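PDB 2X5Q: CRISPR system CMR subunit Cmr7 1 from Sulfolobus solfataricus, which serves as a subunit of the CMR ribonucleoprotein complex, which carries crRNA in CRISPR adaptive immunity against viruses and other mobile genetic elements. Local coordinates for residues 31-36 against 66-71; 13-18 against 62-67; 96-101 against 118-123; 55-60 against 104-109. One frame throughout, in Å; residues are numbered along the deposited sequence.

The four contacts are joined by direct atomic contacts, and every pair touches. Contacts 1 and 2 have centres about 7 Å apart and share Glu-66 and Ser-67, which begin the turn of the 62-65/70-73 hairpin; Glu-70 O and Asp-65 N, 2.9 Å apart, probably hydrogen-bond across it. Contact 3 joins both: Phe-13 N lies 2.9 Å from Ser-121 O, and Leu-71 N lies 2.8 Å from Pro-123 O, each a probable hydrogen bond. Contact 4, with its centre about 13 Å from that of contact 3, meets it through Leu-57 and Leu-106 on Phe-120. Contacts 3 and 4 both touch the second subunit, contact 2 reaches it through Tyr-62 alone, and contact 1 does not.

Contact 1: 31-36 against 66-71; sequences GSSVSI and ESTGEL
Ser-67 offers its backbone oxygen to Ser-32: Ser-32 N lies 2.9 Å from Ser-67 O, in the carbonyl plane, and the N-H...O angle of 178° makes the bond practically straight. The hydroxyl of Ser-32 approaches the same acceptor, but Ser-32 OG to Ser-67 O is 3.2 Å, a weak bond whose proton has an alternative acceptor, so the amide is the firmer tie. The hydroxyl of Ser-67 itself turns back to Asp-65 OD1.

At Thr-68 the pattern repeats one residue on, with Ser-33 N 2.9 Å from Thr-68 O, in the carbonyl plane and on a lone pair. A chi1 of 63° sets Thr-68 OG1 between its backbone N and carbonyl carbon, from where it donates to Glu-70 OE1 at 2.9 Å, meeting it from above the carboxylate plane. Its methyl branch faces the two serine hydroxyls instead, with CG2 3.9 Å from Ser-32 OG.

Gly-69 follows with a positive phi (92°). Its CA is 4.0 Å from Gly-31 CA, an approach that two residues without side chains permit.

The stem of Glu-70 supplies the apolar part: its CG sits 3.6 Å from Val-34 CG2, the two side chains meeting at a slant. Farther out, Glu-70 OE2 rests 3.7 Å from Ser-33 CB, while CG1 of Val-34 reaches Pro-123.

Two successive carbonyls thus grip two successive amides, so main-chain hydrogen bonds are the clearest polar link between this hairpin turn and the segment leading into strand 35-38. The bond from Thr-68 helps fix the Glu-70 carboxylate, leaving its methylene CG against Val-34.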
loop_
_atom_site.group_PDB
_atom_site.type_symbol
_atom_site.label_atom_id
_atom_site.label_comp_id
_atom_site.label_asym_id
_atom_site.label_seq_id
_atom_site.Cartn_x
_atom_site.Cartn_y
_atom_site.Cartn_z
ATOM N N GLY A 31 4.378 10.802 17.582
ATOM C CA GLY A 31 5.795 11.088 17.591
ATOM C C GLY A 31 5.988 12.581 17.524
ATOM O O GLY A 31 5.038 13.342 17.736
ATOM N N SER A 32 7.208 13.004 17.210
ATOM C CA SER A 32 7.543 14.423 17.207
ATOM C C SER A 32 6.669 15.238 16.250
ATOM O O SER A 32 6.389 16.395 16.514
ATOM C CB SER A 32 9.016 14.619 16.832
ATOM O OG SER A 32 9.252 14.104 15.539
ATOM N N SER A 33 6.245 14.624 15.148
ATOM C CA SER A 33 5.555 15.331 14.078
ATOM C C SER A 33 4.046 15.042 13.981
ATOM O O SER A 33 3.334 15.734 13.234
ATOM C CB SER A 33 6.234 14.997 12.750
ATOM O OG SER A 33 7.617 15.294 12.837
ATOM N N VAL A 34 3.558 14.069 14.755
ATOM C CA VAL A 34 2.167 13.635 14.674
ATOM C C VAL A 34 1.482 13.603 16.057
ATOM O O VAL A 34 1.974 12.962 17.009
ATOM C CB VAL A 34 2.051 12.252 14.003
ATOM C CG1 VAL A 34 0.582 11.862 13.826
ATOM C CG2 VAL A 34 2.777 12.246 12.656
ATOM N N SER A 35 0.379 14.351 16.166
ATOM C CA SER A 35 -0.491 14.308 17.339
ATOM C C SER A 35 -1.942 14.095 16.911
ATOM O O SER A 35 -2.428 14.720 15.961
ATOM C CB SER A 35 -0.384 15.581 18.169
ATOM O OG SER A 35 0.885 15.666 18.775
ATOM N N ILE A 36 -2.616 13.222 17.649
ATOM C CA ILE A 36 -3.986 12.817 17.378
ATOM C C ILE A 36 -4.872 13.236 18.557
ATOM O O ILE A 36 -4.446 13.192 19.703
ATOM C CB ILE A 36 -4.024 11.290 17.139
ATOM C CG1 ILE A 36 -3.496 10.992 15.732
ATOM C CG2 ILE A 36 -5.432 10.708 17.329
ATOM C CD1 ILE A 36 -3.415 9.509 15.398
ATOM N N GLU A 66 9.431 5.826 13.618
ATOM C CA GLU A 66 9.001 5.835 15.013
ATOM C C GLU A 66 9.200 7.165 15.736
ATOM O O GLU A 66 8.365 7.548 16.542
ATOM C CB GLU A 66 9.652 4.722 15.834
ATOM C CG GLU A 66 8.870 4.535 17.141
ATOM C CD GLU A 66 9.156 3.235 17.859
ATOM O OE1 GLU A 66 9.470 2.228 17.182
ATOM O OE2 GLU A 66 9.051 3.239 19.112
ATOM N N SER A 67 10.296 7.852 15.454
ATOM C CA SER A 67 10.562 9.127 16.102
ATOM C C SER A 67 9.580 10.225 15.697
ATOM O O SER A 67 9.186 11.016 16.544
ATOM C CB SER A 67 11.983 9.578 15.826
ATOM O OG SER A 67 12.219 9.550 14.436
ATOM N N THR A 68 9.188 10.278 14.421
ATOM C CA THR A 68 8.274 11.334 13.955
ATOM C C THR A 68 6.805 10.976 14.132
ATOM O O THR A 68 5.977 11.873 14.320
ATOM C CB THR A 68 8.495 11.717 12.475
ATOM O OG1 THR A 68 8.217 10.594 11.633
ATOM C CG2 THR A 68 9.920 12.240 12.236
ATOM N N GLY A 69 6.499 9.679 14.058
ATOM C CA GLY A 69 5.137 9.168 14.188
ATOM C C GLY A 69 4.411 9.021 12.860
ATOM O O GLY A 69 3.233 8.672 12.827
ATOM N N GLU A 70 5.131 9.277 11.764
ATOM C CA GLU A 70 4.578 9.256 10.417
ATOM C C GLU A 70 4.747 7.879 9.791
ATOM O O GLU A 70 5.829 7.288 9.837
ATOM C CB GLU A 70 5.296 10.276 9.541
ATOM C CG GLU A 70 5.126 11.724 10.023
ATOM C CD GLU A 70 6.197 12.648 9.502
ATOM O OE1 GLU A 70 7.369 12.217 9.328
ATOM O OE2 GLU A 70 5.874 13.823 9.267
ATOM N N LEU A 71 3.667 7.387 9.197
ATOM C CA LEU A 71 3.712 6.163 8.411
ATOM C C LEU A 71 4.363 6.413 7.048
ATOM O O LEU A 71 4.164 7.467 6.428
ATOM C CB LEU A 71 2.303 5.645 8.188
ATOM C CG LEU A 71 1.477 5.296 9.437
ATOM C CD1 LEU A 71 -0.020 5.280 9.087
ATOM C CD2 LEU A 71 1.923 3.971 9.977
#

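Contact 2: 13-18 against 62-67; sequences FLPITN and YAIDES
Ile-64 carries CG1 anti to its backbone N (chi1 -172°) and stays extended through chi2, which projects CD1 toward Thr-17. The chi1 of 74° at Thr-17 turns CG2 to the side of the residue's own N, where it meets the isoleucine methyl tip to tip, Thr-17 CG2 to Ile-64 CD1 at 3.7 Å. The same Ile-64 CD1 lies 3.6 Å from Pro-15 CB, and here the isoleucine crosses the proline ring at about a right angle.

The contact joins the end of strand 11-15, in the mixed sheet, and the loop after it to the first strand of the 62-65/70-73 hairpin. It packs through side chains rather than through strand pairing, as the CA of Pro-15 and that of Ile-64 are 8.4 Å apart.

Beyond the apolar cluster the chemistry turns polar. The extended Glu-66 runs antiparallel to the Thr-17 side chain, alongside it, bringing Glu-66 OE2 within 3.3 Å of Asn-18 CB. That carboxylate is held by two hydroxyls, Tyr-188 OH at OE1 and Ser-19 OG at OE2. A water also links the segments: it accepts from Thr-17 OG1 at 2.9 Å and donates to Glu-66 O, also at 2.9 Å. Thr-17 OG1 has a second bond, from Ser-19 N, so its hydroxyl is used in both senses. The amide of Asn-18 is engaged beyond the contact, OD1 with Asp-147 N and ND2 with Ser-145 O.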
loop_
_atom_site.group_PDB
_atom_site.type_symbol
_atom_site.label_atom_id
_atom_site.label_comp_id
_atom_site.label_asym_id
_atom_site.label_seq_id
_atom_site.Cartn_x
_atom_site.Cartn_y
_atom_site.Cartn_z
ATOM N N PHE A 13 -6.564 6.543 12.418
ATOM C CA PHE A 13 -5.665 5.415 12.735
ATOM C C PHE A 13 -4.638 5.849 13.738
ATOM O O PHE A 13 -3.817 6.746 13.467
ATOM C CB PHE A 13 -4.975 4.923 11.457
ATOM C CG PHE A 13 -4.040 3.747 11.649
ATOM C CD1 PHE A 13 -4.538 2.472 11.912
ATOM C CD2 PHE A 13 -2.663 3.905 11.520
ATOM C CE1 PHE A 13 -3.671 1.380 12.047
ATOM C CE2 PHE A 13 -1.776 2.800 11.656
ATOM C CZ PHE A 13 -2.280 1.560 11.910
ATOM N N LEU A 14 -4.666 5.201 14.897
ATOM C CA LEU A 14 -3.692 5.459 15.946
ATOM C C LEU A 14 -2.700 4.307 15.899
ATOM O O LEU A 14 -3.033 3.197 16.320
ATOM C CB LEU A 14 -4.413 5.551 17.300
ATOM C CG LEU A 14 -3.695 5.931 18.594
ATOM C CD1 LEU A 14 -4.732 6.217 19.682
ATOM C CD2 LEU A 14 -2.746 4.877 19.076
ATOM N N PRO A 15 -1.490 4.548 15.354
ATOM C CA PRO A 15 -0.450 3.520 15.429
ATOM C C PRO A 15 -0.064 3.209 16.863
ATOM O O PRO A 15 0.155 4.134 17.659
ATOM C CB PRO A 15 0.756 4.147 14.692
ATOM C CG PRO A 15 0.216 5.289 13.929
ATOM C CD PRO A 15 -1.017 5.759 14.665
ATOM N N ILE A 16 0.020 1.925 17.201
ATOM C CA ILE A 16 0.488 1.526 18.527
ATOM C C ILE A 16 1.968 1.127 18.432
ATOM O O ILE A 16 2.303 0.048 17.915
ATOM C CB ILE A 16 -0.372 0.379 19.084
ATOM C CG1 ILE A 16 -1.852 0.788 19.103
ATOM C CG2 ILE A 16 0.089 -0.044 20.491
ATOM C CD1 ILE A 16 -2.172 1.937 20.028
ATOM N N THR A 17 2.850 2.017 18.897
ATOM C CA THR A 17 4.293 1.777 18.897
ATOM C C THR A 17 4.850 1.966 20.293
ATOM O O THR A 17 4.142 2.428 21.171
ATOM C CB THR A 17 5.050 2.778 18.006
ATOM O OG1 THR A 17 5.085 4.047 18.655
ATOM C CG2 THR A 17 4.408 2.925 16.639
ATOM N N ASN A 18 6.150 1.680 20.465
ATOM C CA ASN A 18 6.852 1.953 21.723
ATOM C C ASN A 18 7.017 3.432 22.078
ATOM O O ASN A 18 7.457 3.729 23.191
ATOM C CB ASN A 18 8.258 1.324 21.729
ATOM C CG ASN A 18 8.229 -0.180 21.898
ATOM O OD1 ASN A 18 7.669 -0.694 22.867
ATOM N ND2 ASN A 18 8.854 -0.894 20.963
ATOM N N TYR A 62 3.329 -0.701 4.675
ATOM C CA TYR A 62 3.690 0.486 5.460
ATOM C C TYR A 62 4.620 0.149 6.622
ATOM O O TYR A 62 4.533 -0.925 7.214
ATOM C CB TYR A 62 2.440 1.179 6.024
ATOM C CG TYR A 62 1.711 1.984 5.003
ATOM C CD1 TYR A 62 2.059 3.316 4.771
ATOM C CD2 TYR A 62 0.702 1.411 4.219
ATOM C CE1 TYR A 62 1.417 4.060 3.813
ATOM C CE2 TYR A 62 0.044 2.150 3.249
ATOM C CZ TYR A 62 0.408 3.478 3.055
ATOM O OH TYR A 62 -0.229 4.235 2.104
ATOM N N ALA A 63 5.524 1.075 6.917
ATOM C CA ALA A 63 6.312 1.060 8.147
ATOM C C ALA A 63 6.156 2.447 8.800
ATOM O O ALA A 63 5.586 3.360 8.193
ATOM C CB ALA A 63 7.759 0.755 7.850
ATOM N N ILE A 64 6.600 2.583 10.038
ATOM C CA ILE A 64 6.472 3.849 10.755
ATOM C C ILE A 64 7.860 4.408 11.036
ATOM O O ILE A 64 8.804 3.671 11.333
ATOM C CB ILE A 64 5.593 3.712 12.038
ATOM C CG1 ILE A 64 5.310 5.085 12.673
ATOM C CG2 ILE A 64 6.224 2.787 13.065
ATOM C CD1 ILE A 64 4.100 5.065 13.660
ATOM N N ASP A 65 8.006 5.713 10.842
ATOM C CA ASP A 65 9.199 6.419 11.286
ATOM C C ASP A 65 8.884 6.670 12.750
ATOM O O ASP A 65 8.128 7.596 13.091
ATOM C CB ASP A 65 9.380 7.727 10.504
ATOM C CG ASP A 65 10.511 8.590 11.043
ATOM O OD1 ASP A 65 10.838 8.503 12.249
ATOM O OD2 ASP A 65 11.064 9.378 10.248
ATOM N N GLU A 66 9.431 5.826 13.618
ATOM C CA GLU A 66 9.001 5.835 15.013
ATOM C C GLU A 66 9.200 7.165 15.736
ATOM O O GLU A 66 8.365 7.548 16.542
ATOM C CB GLU A 66 9.652 4.722 15.834
ATOM C CG GLU A 66 8.870 4.535 17.141
ATOM C CD GLU A 66 9.156 3.235 17.859
ATOM O OE1 GLU A 66 9.470 2.228 17.182
ATOM O OE2 GLU A 66 9.051 3.239 19.112
ATOM N N SER A 67 10.296 7.852 15.454
ATOM C CA SER A 67 10.562 9.127 16.102
ATOM C C SER A 67 9.580 10.225 15.697
ATOM O O SER A 67 9.186 11.016 16.544
ATOM C CB SER A 67 11.983 9.578 15.826
ATOM O OG SER A 67 12.219 9.550 14.436
HETATM O O HOH W 1 5.811 6.413 17.179
#

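Contact 3: 96-101 against 118-123; sequences FKIIGI and ITFSLP
Ile-98 lays its CD1 over one face of the Phe-120 ring, 4.1 Å from the centroid and 22° off the ring normal, a CH-pi contact displaced toward the rim. Both side chains extend in the same direction from the sheet, with Ile-98 CB 3.6 Å from Phe-120 CE2. A chi1 of 74° at Phe-120 turns the ring toward its cross-strand partner. At the ring edge, near its plane, Ile-101 CG2 stands 4.1 Å from Phe-120 CE2. Ile-98 CD1 also reaches Leu-122 CD1 at 3.8 Å, so one methyl bridges two residues of the opposite strand.

The strands run antiparallel, with Phe-96/Leu-122 and Ile-98/Phe-120 as hydrogen-bonded pairs and Lys-97/Ser-121 as the non-hydrogen-bonded pair between them. The shortest of these bonds, Ile-98 N to Phe-120 O, is 2.7 Å. The register then slips by one residue in a beta bulge before the Ile-101/Ile-118 pair. Gly-100, at positive phi, sits in the slip, and its N donates to the side chain of Thr-119, 2.9 Å from OG1. Past the bulge, Ile-118 N to Ile-101 O is nearly straight at 173°, whereas the return bond from Ile-101 N is weak.

On the other face, Lys-97 CB packs 3.6 Å from Ser-121 OG, and the lysine goes on to a salt bridge with Glu-10.

Strand 117-123 has strand 11-15 as its parallel neighbour on the side away from 96-101. Residues 97-99 pair in parallel with a strand of the second subunit, carrying the sheet across the dimer interface, while Phe-120 and Leu-122 pack on Leu-57 and Leu-59 of strand 52-60.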
loop_
_atom_site.group_PDB
_atom_site.type_symbol
_atom_site.label_atom_id
_atom_site.label_comp_id
_atom_site.label_asym_id
_atom_site.label_seq_id
_atom_site.Cartn_x
_atom_site.Cartn_y
_atom_site.Cartn_z
ATOM N N PHE A 96 -3.760 11.448 5.381
ATOM C CA PHE A 96 -4.331 10.915 4.166
ATOM C C PHE A 96 -5.671 10.294 4.555
ATOM O O PHE A 96 -5.752 9.510 5.491
ATOM C CB PHE A 96 -3.394 9.874 3.545
ATOM C CG PHE A 96 -3.906 9.308 2.255
ATOM C CD1 PHE A 96 -3.604 9.910 1.050
ATOM C CD2 PHE A 96 -4.724 8.182 2.255
ATOM C CE1 PHE A 96 -4.109 9.396 -0.143
ATOM C CE2 PHE A 96 -5.224 7.667 1.070
ATOM C CZ PHE A 96 -4.910 8.269 -0.124
ATOM N N LYS A 97 -6.727 10.674 3.859
ATOM C CA LYS A 97 -8.072 10.255 4.237
ATOM C C LYS A 97 -8.611 9.215 3.265
ATOM O O LYS A 97 -8.581 9.424 2.052
ATOM C CB LYS A 97 -8.999 11.466 4.272
ATOM C CG LYS A 97 -10.425 11.142 4.675
ATOM C CD LYS A 97 -11.306 12.392 4.742
ATOM C CE LYS A 97 -11.237 13.017 6.112
ATOM N NZ LYS A 97 -12.112 14.223 6.267
ATOM N N ILE A 98 -9.116 8.111 3.808
ATOM C CA ILE A 98 -9.843 7.118 3.036
ATOM C C ILE A 98 -11.331 7.337 3.281
ATOM O O ILE A 98 -11.774 7.240 4.422
ATOM C CB ILE A 98 -9.508 5.696 3.476
ATOM C CG1 ILE A 98 -8.050 5.353 3.168
ATOM C CG2 ILE A 98 -10.451 4.701 2.789
ATOM C CD1 ILE A 98 -7.039 5.951 4.123
ATOM N N ILE A 99 -12.095 7.587 2.223
ATOM C CA ILE A 99 -13.491 8.009 2.347
ATOM C C ILE A 99 -14.459 6.888 1.969
ATOM O O ILE A 99 -14.492 6.436 0.828
ATOM C CB ILE A 99 -13.795 9.257 1.470
ATOM C CG1 ILE A 99 -12.863 10.421 1.844
ATOM C CG2 ILE A 99 -15.243 9.673 1.616
ATOM C CD1 ILE A 99 -12.792 11.566 0.772
ATOM N N GLY A 100 -15.246 6.458 2.954
ATOM C CA GLY A 100 -16.334 5.517 2.738
ATOM C C GLY A 100 -15.923 4.151 2.215
ATOM O O GLY A 100 -16.638 3.556 1.430
ATOM N N ILE A 101 -14.787 3.635 2.657
ATOM C CA ILE A 101 -14.389 2.293 2.253
ATOM C C ILE A 101 -15.261 1.253 2.973
ATOM O O ILE A 101 -15.498 1.376 4.176
ATOM C CB ILE A 101 -12.909 2.008 2.536
ATOM C CG1 ILE A 101 -12.474 0.706 1.837
ATOM C CG2 ILE A 101 -12.645 1.945 4.047
ATOM C CD1 ILE A 101 -11.011 0.338 2.040
ATOM N N ILE A 118 -16.584 2.875 6.377
ATOM C CA ILE A 118 -15.733 3.617 7.290
ATOM C C ILE A 118 -14.965 4.693 6.528
ATOM O O ILE A 118 -14.431 4.426 5.455
ATOM C CB ILE A 118 -14.712 2.676 7.987
ATOM C CG1 ILE A 118 -15.460 1.609 8.810
ATOM C CG2 ILE A 118 -13.754 3.450 8.880
ATOM C CD1 ILE A 118 -14.587 0.801 9.714
ATOM N N THR A 119 -14.958 5.909 7.075
ATOM C CA THR A 119 -14.025 6.959 6.666
ATOM C C THR A 119 -12.969 7.099 7.764
ATOM O O THR A 119 -13.302 7.177 8.966
ATOM C CB THR A 119 -14.739 8.283 6.445
ATOM O OG1 THR A 119 -15.625 8.155 5.326
ATOM C CG2 THR A 119 -13.744 9.407 6.173
ATOM N N PHE A 120 -11.701 7.075 7.371
ATOM C CA PHE A 120 -10.618 7.194 8.342
ATOM C C PHE A 120 -9.388 7.863 7.754
ATOM O O PHE A 120 -9.165 7.825 6.538
ATOM C CB PHE A 120 -10.262 5.838 8.965
ATOM C CG PHE A 120 -9.500 4.913 8.060
ATOM C CD1 PHE A 120 -8.148 4.674 8.264
ATOM C CD2 PHE A 120 -10.144 4.234 7.037
ATOM C CE1 PHE A 120 -7.458 3.811 7.447
ATOM C CE2 PHE A 120 -9.465 3.366 6.233
ATOM C CZ PHE A 120 -8.108 3.159 6.423
ATOM N N SER A 121 -8.599 8.480 8.628
ATOM C CA SER A 121 -7.365 9.152 8.216
ATOM C C SER A 121 -6.116 8.510 8.844
ATOM O O SER A 121 -6.158 8.059 9.985
ATOM C CB SER A 121 -7.438 10.629 8.590
ATOM O OG SER A 121 -8.455 11.278 7.850
ATOM N N LEU A 122 -5.019 8.506 8.080
ATOM C CA LEU A 122 -3.715 7.977 8.484
ATOM C C LEU A 122 -2.711 9.116 8.546
ATOM O O LEU A 122 -2.730 9.959 7.669
ATOM C CB LEU A 122 -3.188 7.013 7.417
ATOM C CG LEU A 122 -4.136 5.913 6.952
ATOM C CD1 LEU A 122 -3.627 5.313 5.659
ATOM C CD2 LEU A 122 -4.302 4.860 8.055
ATOM N N PRO A 123 -1.800 9.110 9.544
ATOM C CA PRO A 123 -0.670 10.047 9.590
ATOM C C PRO A 123 0.508 9.601 8.706
ATOM O O PRO A 123 1.204 8.647 9.062
ATOM C CB PRO A 123 -0.269 10.027 11.068
ATOM C CG PRO A 123 -0.659 8.665 11.551
ATOM C CD PRO A 123 -1.793 8.188 10.699
#

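Contact 4: 55-60 against 104-109; sequences NILVLT and NKLYII
A G1 beta bulge, with Asn-55 and Ile-56 both facing Ile-109, begins this antiparallel pairing, and an inverse gamma turn centred on Tyr-107 ends it. Asn-55 has positive phi (63°), as is usual at the first position of this bulge. Ile-56 and Ile-109 form the hydrogen-bonded pair, Ile-56 N to Ile-109 O at 3.0 Å and Ile-109 N to Ile-56 O at 2.8 Å. Val-58 N adds a third bond, 2.8 Å to Tyr-107 O and nearly in line with the C=O.

A chi1 of -171° turns the Tyr-107 ring away from its own amide and against Val-58, whose CB lies 3.8 Å from the ring centroid and 18° off the normal, a CH-pi contact. Thr-60 CG2 meets the ring differently, at the edge and in plane, 3.5 Å from Tyr-107 CE2. On the face shared by Leu-57 and Ile-108, Leu-57 CD1 touches Ile-108 CG1, and it also reaches Leu-106 CB at 4.0 Å.

Pro-77 of the second subunit packs on both Tyr-107 and Thr-60. The three backbone bonds fix the register, while the aliphatic grip on the aromatic ring, made without its hydroxyl, extends the contact past the last paired residue toward the dimer interface.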
loop_
_atom_site.group_PDB
_atom_site.type_symbol
_atom_site.label_atom_id
_atom_site.label_comp_id
_atom_site.label_asym_id
_atom_site.label_seq_id
_atom_site.Cartn_x
_atom_site.Cartn_y
_atom_site.Cartn_z
ATOM N N ASN A 55 -11.100 -5.284 16.705
ATOM C CA ASN A 55 -11.086 -4.465 15.489
ATOM C C ASN A 55 -9.813 -3.652 15.333
ATOM O O ASN A 55 -9.841 -2.408 15.330
ATOM C CB ASN A 55 -12.308 -3.542 15.394
ATOM C CG ASN A 55 -13.601 -4.294 15.391
ATOM O OD1 ASN A 55 -13.703 -5.349 14.758
ATOM N ND2 ASN A 55 -14.611 -3.766 16.103
ATOM N N ILE A 56 -8.713 -4.370 15.187
ATOM C CA ILE A 56 -7.403 -3.780 15.014
ATOM C C ILE A 56 -7.080 -3.721 13.519
ATOM O O ILE A 56 -7.203 -4.714 12.817
ATOM C CB ILE A 56 -6.312 -4.602 15.739
ATOM C CG1 ILE A 56 -6.499 -4.557 17.261
ATOM C CG2 ILE A 56 -4.902 -4.066 15.402
ATOM C CD1 ILE A 56 -7.117 -5.776 17.843
ATOM N N LEU A 57 -6.670 -2.550 13.037
ATOM C CA LEU A 57 -6.298 -2.409 11.627
ATOM C C LEU A 57 -4.822 -2.733 11.403
ATOM O O LEU A 57 -3.948 -2.190 12.079
ATOM C CB LEU A 57 -6.633 -1.007 11.123
ATOM C CG LEU A 57 -6.418 -0.772 9.628
ATOM C CD1 LEU A 57 -7.403 -1.592 8.806
ATOM C CD2 LEU A 57 -6.534 0.724 9.341
ATOM N N VAL A 58 -4.560 -3.604 10.433
ATOM C CA VAL A 58 -3.204 -3.971 10.047
ATOM C C VAL A 58 -2.937 -3.287 8.718
ATOM O O VAL A 58 -3.543 -3.619 7.708
ATOM C CB VAL A 58 -3.040 -5.502 9.884
ATOM C CG1 VAL A 58 -1.555 -5.874 9.546
ATOM C CG2 VAL A 58 -3.533 -6.208 11.140
ATOM N N LEU A 59 -2.055 -2.302 8.730
ATOM C CA LEU A 59 -1.742 -1.562 7.517
ATOM C C LEU A 59 -0.519 -2.173 6.858
ATOM O O LEU A 59 0.600 -1.881 7.256
ATOM C CB LEU A 59 -1.499 -0.102 7.876
ATOM C CG LEU A 59 -1.871 0.932 6.831
ATOM C CD1 LEU A 59 -3.372 0.862 6.590
ATOM C CD2 LEU A 59 -1.430 2.324 7.318
ATOM N N THR A 60 -0.730 -3.028 5.857
ATOM C CA THR A 60 0.386 -3.693 5.165
ATOM C C THR A 60 0.973 -2.765 4.082
ATOM O O THR A 60 0.312 -1.852 3.630
ATOM C CB THR A 60 -0.028 -5.085 4.573
ATOM O OG1 THR A 60 -1.034 -4.919 3.571
ATOM C CG2 THR A 60 -0.597 -6.006 5.670
ATOM N N ASN A 104 -15.561 -4.388 5.071
ATOM C CA ASN A 104 -15.146 -5.719 4.620
ATOM C C ASN A 104 -13.897 -5.703 3.716
ATOM O O ASN A 104 -13.320 -6.747 3.440
ATOM C CB ASN A 104 -16.315 -6.448 3.924
ATOM C CG ASN A 104 -16.716 -5.808 2.580
ATOM O OD1 ASN A 104 -15.876 -5.569 1.705
ATOM N ND2 ASN A 104 -18.010 -5.562 2.407
ATOM N N LYS A 105 -13.501 -4.517 3.258
ATOM C CA LYS A 105 -12.329 -4.336 2.413
ATOM C C LYS A 105 -11.062 -4.179 3.250
ATOM O O LYS A 105 -9.947 -4.438 2.775
ATOM C CB LYS A 105 -12.515 -3.089 1.530
ATOM C CG LYS A 105 -12.392 -3.352 0.070
ATOM C CD LYS A 105 -12.351 -2.060 -0.760
ATOM C CE LYS A 105 -11.314 -2.161 -1.822
ATOM N NZ LYS A 105 -11.332 -3.490 -2.505
ATOM N N LEU A 106 -11.228 -3.743 4.491
ATOM C CA LEU A 106 -10.092 -3.429 5.341
ATOM C C LEU A 106 -9.510 -4.653 6.014
ATOM O O LEU A 106 -10.221 -5.636 6.270
ATOM C CB LEU A 106 -10.485 -2.417 6.408
ATOM C CG LEU A 106 -10.694 -0.995 5.902
ATOM C CD1 LEU A 106 -11.261 -0.122 7.018
ATOM C CD2 LEU A 106 -9.366 -0.448 5.326
ATOM N N TYR A 107 -8.215 -4.566 6.317
ATOM C CA TYR A 107 -7.496 -5.646 6.989
ATOM C C TYR A 107 -7.618 -5.487 8.510
ATOM O O TYR A 107 -6.701 -4.998 9.192
ATOM C CB TYR A 107 -6.042 -5.673 6.534
ATOM C CG TYR A 107 -5.231 -6.876 6.981
ATOM C CD1 TYR A 107 -5.805 -7.933 7.683
ATOM C CD2 TYR A 107 -3.886 -6.981 6.638
ATOM C CE1 TYR A 107 -5.063 -9.024 8.060
ATOM C CE2 TYR A 107 -3.132 -8.072 7.025
ATOM C CZ TYR A 107 -3.717 -9.078 7.746
ATOM O OH TYR A 107 -2.997 -10.174 8.129
ATOM N N ILE A 108 -8.765 -5.926 9.029
ATOM C CA ILE A 108 -9.100 -5.763 10.436
ATOM C C ILE A 108 -8.985 -7.128 11.112
ATOM O O ILE A 108 -9.553 -8.102 10.625
ATOM C CB ILE A 108 -10.544 -5.184 10.589
ATOM C CG1 ILE A 108 -10.647 -3.768 9.994
ATOM C CG2 ILE A 108 -10.988 -5.189 12.050
ATOM C CD1 ILE A 108 -12.123 -3.225 9.888
ATOM N N ILE A 109 -8.247 -7.216 12.216
ATOM C CA ILE A 109 -8.176 -8.463 12.983
ATOM C C ILE A 109 -8.888 -8.357 14.335
ATOM O O ILE A 109 -9.204 -7.256 14.792
ATOM C CB ILE A 109 -6.716 -8.951 13.177
ATOM C CG1 ILE A 109 -5.858 -7.873 13.828
ATOM C CG2 ILE A 109 -6.120 -9.346 11.830
ATOM C CD1 ILE A 109 -4.576 -8.400 14.408
#